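Local coordinates for esterase E25 (Uncultured bacterium, PDB 4Q05), which probably hydrolyses carboxylic esters as a dimeric alpha/beta hydrolase of the bacterial hormone-sensitive lipase family, in its GTSAG motif subfamily, at residues Ser306-Thr311 / Ala322-Tyr327; Pro292-Ile297 / Ile313-Ser318. One frame throughout, in Å; residues are numbered along the deposited sequence.

Interaction 1: Ser306-Thr311 / Ala322-Tyr327; sequences SATVRT and ADLFVY. With NA (sodium ion), chain D.
L324 meets T308 and V309 where helix 305-317 packs on strand 322-327. These are the second and third elements of a beta-alpha-beta unit in the alpha/beta hydrolase fold. The contact is apolar and buried. L324 holds CG anti to its backbone N (chi1 173°), and its two methyls split between two helix residues. CD1 lies 4.0 Å from CG2 of T308. CD2 lies 4.0 Å from CG1 of V309. Both helix side chains lie aslant to the leucine. The closest contacts are all between methyl groups. L324 also packs on L324 of the second subunit, so this layer continues into the dimer.

The polar groups are served apart from this apolar patch. T308 turns its methyl to L324, while OG1 bonds to L304 O one turn back. V326 offers its backbone O to a sodium ion at 2.9 Å. H312 ND1 of the second subunit also binds that ion, which thus bridges the subunits. Within the helix, A307 O accepts two bonds, one from T311 N at 3.1 Å. The other comes from T311 OG1, which is 2.8 Å away and sits nearly in line with the C=O, at 162°.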
loop_
_atom_site.group_PDB
_atom_site.type_symbol
_atom_site.label_atom_id
_atom_site.label_comp_id
_atom_site.label_asym_id
_atom_site.label_seq_id
_atom_site.Cartn_x
_atom_site.Cartn_y
_atom_site.Cartn_z
ATOM N N SER A 306 2.564 5.015 6.670
ATOM C CA SER A 306 3.482 4.070 7.305
ATOM C C SER A 306 2.786 3.308 8.431
ATOM O O SER A 306 2.916 2.082 8.545
ATOM C CB SER A 306 4.733 4.795 7.848
ATOM O OG SER A 306 5.584 5.209 6.796
ATOM N N ALA A 307 2.047 4.024 9.273
ATOM C CA ALA A 307 1.339 3.366 10.374
ATOM C C ALA A 307 0.439 2.277 9.810
ATOM O O ALA A 307 0.286 1.193 10.394
ATOM C CB ALA A 307 0.501 4.384 11.181
ATOM N N THR A 308 -0.153 2.567 8.656
ATOM C CA THR A 308 -1.119 1.660 8.066
ATOM C C THR A 308 -0.454 0.410 7.494
ATOM O O THR A 308 -0.851 -0.722 7.797
ATOM C CB THR A 308 -1.929 2.359 6.955
ATOM O OG1 THR A 308 -2.538 3.541 7.502
ATOM C CG2 THR A 308 -3.017 1.402 6.406
ATOM N N VAL A 309 0.553 0.619 6.665
ATOM C CA VAL A 309 1.164 -0.498 5.960
ATOM C C VAL A 309 2.016 -1.319 6.922
ATOM O O VAL A 309 2.157 -2.527 6.752
ATOM C CB VAL A 309 1.978 -0.051 4.724
ATOM C CG1 VAL A 309 1.087 0.752 3.769
ATOM C CG2 VAL A 309 3.214 0.744 5.116
ATOM N N ARG A 310 2.565 -0.660 7.937
ATOM C CA ARG A 310 3.291 -1.366 8.991
ATOM C C ARG A 310 2.323 -2.264 9.721
ATOM O O ARG A 310 2.655 -3.390 10.065
ATOM C CB ARG A 310 3.961 -0.400 9.964
ATOM C CG ARG A 310 5.209 0.276 9.399
ATOM C CD ARG A 310 5.688 1.369 10.332
ATOM N NE ARG A 310 6.080 0.817 11.626
ATOM C CZ ARG A 310 6.172 1.518 12.750
ATOM N NH1 ARG A 310 5.882 2.813 12.761
ATOM N NH2 ARG A 310 6.531 0.918 13.872
ATOM N N THR A 311 1.106 -1.785 9.941
ATOM C CA THR A 311 0.119 -2.607 10.631
ATOM C C THR A 311 -0.332 -3.769 9.744
ATOM O O THR A 311 -0.450 -4.899 10.204
ATOM C CB THR A 311 -1.105 -1.790 11.086
ATOM O OG1 THR A 311 -0.697 -0.793 12.038
ATOM C CG2 THR A 311 -2.132 -2.709 11.718
ATOM N N ALA A 322 -5.486 -9.992 6.179
ATOM C CA ALA A 322 -5.513 -8.537 6.134
ATOM C C ALA A 322 -5.385 -8.065 4.697
ATOM O O ALA A 322 -4.468 -8.466 3.978
ATOM C CB ALA A 322 -4.412 -7.947 7.008
ATOM N N ASP A 323 -6.339 -7.238 4.282
ATOM C CA ASP A 323 -6.388 -6.714 2.926
ATOM C C ASP A 323 -6.064 -5.237 2.957
ATOM O O ASP A 323 -6.676 -4.479 3.716
ATOM C CB ASP A 323 -7.767 -6.963 2.324
ATOM C CG ASP A 323 -8.021 -8.443 2.066
ATOM O OD1 ASP A 323 -7.023 -9.179 1.885
ATOM O OD2 ASP A 323 -9.199 -8.884 2.037
ATOM N N LEU A 324 -5.088 -4.827 2.150
ATOM C CA LEU A 324 -4.657 -3.437 2.134
ATOM C C LEU A 324 -5.086 -2.732 0.845
ATOM O O LEU A 324 -4.964 -3.292 -0.251
ATOM C CB LEU A 324 -3.131 -3.351 2.253
ATOM C CG LEU A 324 -2.575 -1.927 2.067
ATOM C CD1 LEU A 324 -2.912 -1.001 3.238
ATOM C CD2 LEU A 324 -1.063 -1.958 1.856
ATOM N N PHE A 325 -5.580 -1.505 0.992
ATOM C CA PHE A 325 -5.903 -0.631 -0.135
ATOM C C PHE A 325 -5.212 0.710 0.057
ATOM O O PHE A 325 -5.369 1.352 1.090
ATOM C CB PHE A 325 -7.419 -0.447 -0.253
ATOM C CG PHE A 325 -8.141 -1.734 -0.508
ATOM C CD1 PHE A 325 -8.426 -2.598 0.535
ATOM C CD2 PHE A 325 -8.496 -2.097 -1.791
ATOM C CE1 PHE A 325 -9.075 -3.798 0.299
ATOM C CE2 PHE A 325 -9.142 -3.296 -2.037
ATOM C CZ PHE A 325 -9.433 -4.144 -0.988
ATOM N N VAL A 326 -4.425 1.109 -0.932
ATOM C CA VAL A 326 -3.711 2.382 -0.907
ATOM C C VAL A 326 -4.127 3.156 -2.152
ATOM O O VAL A 326 -3.922 2.703 -3.274
ATOM C CB VAL A 326 -2.181 2.180 -0.936
ATOM C CG1 VAL A 326 -1.452 3.532 -0.934
ATOM C CG2 VAL A 326 -1.729 1.306 0.250
ATOM N N TYR A 327 -4.709 4.325 -1.951
ATOM C CA TYR A 327 -5.209 5.112 -3.068
ATOM C C TYR A 327 -4.275 6.244 -3.431
ATOM O O TYR A 327 -3.914 7.050 -2.593
ATOM C CB TYR A 327 -6.605 5.649 -2.762
ATOM C CG TYR A 327 -7.621 4.539 -2.780
ATOM C CD1 TYR A 327 -8.226 4.143 -3.971
ATOM C CD2 TYR A 327 -7.942 3.856 -1.619
ATOM C CE1 TYR A 327 -9.138 3.104 -4.000
ATOM C CE2 TYR A 327 -8.846 2.820 -1.636
ATOM C CZ TYR A 327 -9.439 2.445 -2.832
ATOM O OH TYR A 327 -10.345 1.413 -2.833
HETATM NA NA NA D . -3.728 -0.189 -3.484
#

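Interaction 2: Pro292-Ile297 / Ile313-Ser318; sequences PPTFLI and IKLRQS
L315 drives one methyl, CD1, against T294 and L296 of strand 294-299. This is the tight part of the contact, and it is buried. CD1 comes within 3.8 Å of T294 CG2 and 3.9 Å of T294 CB. The two side chains cross at about a right angle. L296 meets the same methyl tip to tip, with its CD1 4.0 Å from L315 CD1. The L315 side chain, with CG anti to the carbonyl carbon (chi1 -65°), carries CD1 to the strand.

T294 keeps its polar end off the leucine. OG1 bonds to P292 O at 3.0 Å, from 33° outside the carbonyl plane. An alanine here lacks both CG2 and OG1, which would probably open a gap beside L315 CD1 and leave P292 O without its hydroxyl donor.

The side turned from the strand is more open: Q317 is exposed and S318 partly so. S318 OG reaches back to K314 O at 2.7 Å. Polar ties hold two longer side chains of the helix. K314 NZ bonds to L284 O and G286 O, and R316 NH2 forms a salt bridge with E350 of the second subunit. One leucine methyl seated on two residues that are next but one along a strand is ordinary helix-on-sheet packing, here inside a beta-alpha-beta crossover of the alpha/beta hydrolase fold.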
loop_
_atom_site.group_PDB
_atom_site.type_symbol
_atom_site.label_atom_id
_atom_site.label_comp_id
_atom_site.label_asym_id
_atom_site.label_seq_id
_atom_site.Cartn_x
_atom_site.Cartn_y
_atom_site.Cartn_z
ATOM N N PRO A 292 -8.952 -10.787 14.081
ATOM C CA PRO A 292 -9.947 -11.125 13.067
ATOM C C PRO A 292 -9.457 -10.618 11.708
ATOM O O PRO A 292 -8.527 -9.817 11.677
ATOM C CB PRO A 292 -11.175 -10.293 13.486
ATOM C CG PRO A 292 -10.886 -9.769 14.844
ATOM C CD PRO A 292 -9.398 -9.701 14.967
ATOM N N PRO A 293 -10.083 -11.059 10.610
ATOM C CA PRO A 293 -9.728 -10.496 9.301
ATOM C C PRO A 293 -9.840 -8.988 9.343
ATOM O O PRO A 293 -10.831 -8.462 9.857
ATOM C CB PRO A 293 -10.798 -11.081 8.373
ATOM C CG PRO A 293 -11.126 -12.414 9.007
ATOM C CD PRO A 293 -11.061 -12.159 10.496
ATOM N N THR A 294 -8.840 -8.308 8.797
ATOM C CA THR A 294 -8.746 -6.861 8.897
ATOM C C THR A 294 -8.634 -6.200 7.515
ATOM O O THR A 294 -7.929 -6.683 6.627
ATOM C CB THR A 294 -7.550 -6.478 9.781
ATOM O OG1 THR A 294 -7.760 -7.007 11.094
ATOM C CG2 THR A 294 -7.361 -4.954 9.875
ATOM N N PHE A 295 -9.346 -5.091 7.361
ATOM C CA PHE A 295 -9.405 -4.332 6.123
ATOM C C PHE A 295 -8.744 -3.000 6.441
ATOM O O PHE A 295 -9.147 -2.319 7.396
ATOM C CB PHE A 295 -10.881 -4.149 5.748
ATOM C CG PHE A 295 -11.130 -3.407 4.446
ATOM C CD1 PHE A 295 -10.942 -2.037 4.356
ATOM C CD2 PHE A 295 -11.638 -4.080 3.344
ATOM C CE1 PHE A 295 -11.211 -1.363 3.172
ATOM C CE2 PHE A 295 -11.923 -3.410 2.166
ATOM C CZ PHE A 295 -11.706 -2.052 2.080
ATOM N N LEU A 296 -7.724 -2.626 5.669
ATOM C CA LEU A 296 -7.002 -1.380 5.938
ATOM C C LEU A 296 -6.962 -0.493 4.707
ATOM O O LEU A 296 -6.858 -0.976 3.594
ATOM C CB LEU A 296 -5.558 -1.647 6.384
ATOM C CG LEU A 296 -5.360 -2.570 7.590
ATOM C CD1 LEU A 296 -5.076 -3.991 7.101
ATOM C CD2 LEU A 296 -4.208 -2.052 8.458
ATOM N N ILE A 297 -7.033 0.808 4.920
ATOM C CA ILE A 297 -7.043 1.746 3.811
ATOM C C ILE A 297 -6.234 2.986 4.155
ATOM O O ILE A 297 -6.234 3.458 5.300
ATOM C CB ILE A 297 -8.492 2.103 3.391
ATOM C CG1 ILE A 297 -8.484 3.135 2.259
ATOM C CG2 ILE A 297 -9.272 2.646 4.556
ATOM C CD1 ILE A 297 -9.862 3.422 1.735
ATOM N N ILE A 313 1.317 -5.215 7.440
ATOM C CA ILE A 313 2.398 -6.181 7.310
ATOM C C ILE A 313 2.493 -6.988 8.593
ATOM O O ILE A 313 2.627 -8.203 8.547
ATOM C CB ILE A 313 3.749 -5.505 6.972
ATOM C CG1 ILE A 313 3.725 -4.974 5.531
ATOM C CG2 ILE A 313 4.916 -6.493 7.130
ATOM C CD1 ILE A 313 3.453 -6.093 4.468
ATOM N N LYS A 314 2.397 -6.320 9.742
ATOM C CA LYS A 314 2.495 -7.046 11.011
ATOM C C LYS A 314 1.346 -8.044 11.152
ATOM O O LYS A 314 1.532 -9.162 11.635
ATOM C CB LYS A 314 2.564 -6.092 12.223
ATOM C CG LYS A 314 2.841 -6.843 13.554
ATOM C CD LYS A 314 3.171 -5.895 14.707
ATOM C CE LYS A 314 3.565 -6.684 15.964
ATOM N NZ LYS A 314 4.005 -5.795 17.073
ATOM N N LEU A 315 0.156 -7.651 10.720
ATOM C CA LEU A 315 -0.969 -8.589 10.710
ATOM C C LEU A 315 -0.664 -9.806 9.842
ATOM O O LEU A 315 -0.802 -10.956 10.291
ATOM C CB LEU A 315 -2.253 -7.906 10.227
ATOM C CG LEU A 315 -2.771 -6.796 11.144
ATOM C CD1 LEU A 315 -3.733 -5.899 10.408
ATOM C CD2 LEU A 315 -3.441 -7.402 12.374
ATOM N N ARG A 316 -0.257 -9.565 8.596
ATOM C CA ARG A 316 0.055 -10.676 7.695
ATOM C C ARG A 316 1.126 -11.590 8.283
ATOM O O ARG A 316 1.014 -12.807 8.227
ATOM C CB ARG A 316 0.495 -10.167 6.321
ATOM C CG ARG A 316 -0.584 -9.382 5.568
ATOM C CD ARG A 316 -1.843 -10.204 5.231
ATOM N NE ARG A 316 -1.605 -11.302 4.298
ATOM C CZ ARG A 316 -2.146 -11.407 3.079
ATOM N NH1 ARG A 316 -2.969 -10.479 2.608
ATOM N NH2 ARG A 316 -1.866 -12.457 2.317
ATOM N N GLN A 317 2.161 -10.990 8.849
ATOM C CA GLN A 317 3.240 -11.753 9.461
ATOM C C GLN A 317 2.751 -12.532 10.678
ATOM O O GLN A 317 3.391 -13.485 11.113
ATOM C CB GLN A 317 4.410 -10.830 9.818
ATOM C CG GLN A 317 5.179 -10.367 8.585
ATOM C CD GLN A 317 6.238 -9.328 8.893
ATOM O OE1 GLN A 317 6.345 -8.847 10.011
ATOM N NE2 GLN A 317 7.007 -8.955 7.888
ATOM N N SER A 318 1.596 -12.142 11.206
ATOM C CA SER A 318 1.067 -12.779 12.406
ATOM C C SER A 318 -0.054 -13.730 12.033
ATOM O O SER A 318 -0.815 -14.187 12.888
ATOM C CB SER A 318 0.582 -11.729 13.412
ATOM O OG SER A 318 1.637 -10.848 13.747
#

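Overall arrangement
Interactions 1 and 2 share helix 305-317, and their centres are about 8 Å apart. The helix lies over both strands: T308 also touches T298, and L315 also touches A322. These strands, 322-327 and 294-299, are parallel neighbours in the central sheet. D323 N to T294 O, at 2.9 Å, is a probable hydrogen bond between them. R316 NH1 probably ties the helix to A322 O, also at 2.9 Å. On the other face of the sheet the rings of F325 and F295 stack, with CE1 of F325 3.4 Å from CE2 of F295. Both interactions reach the second subunit. Sodium lies nearer interaction 1: the L324 side chain is about 3 Å from one ion, and that of L296 about 8 Å from an ion.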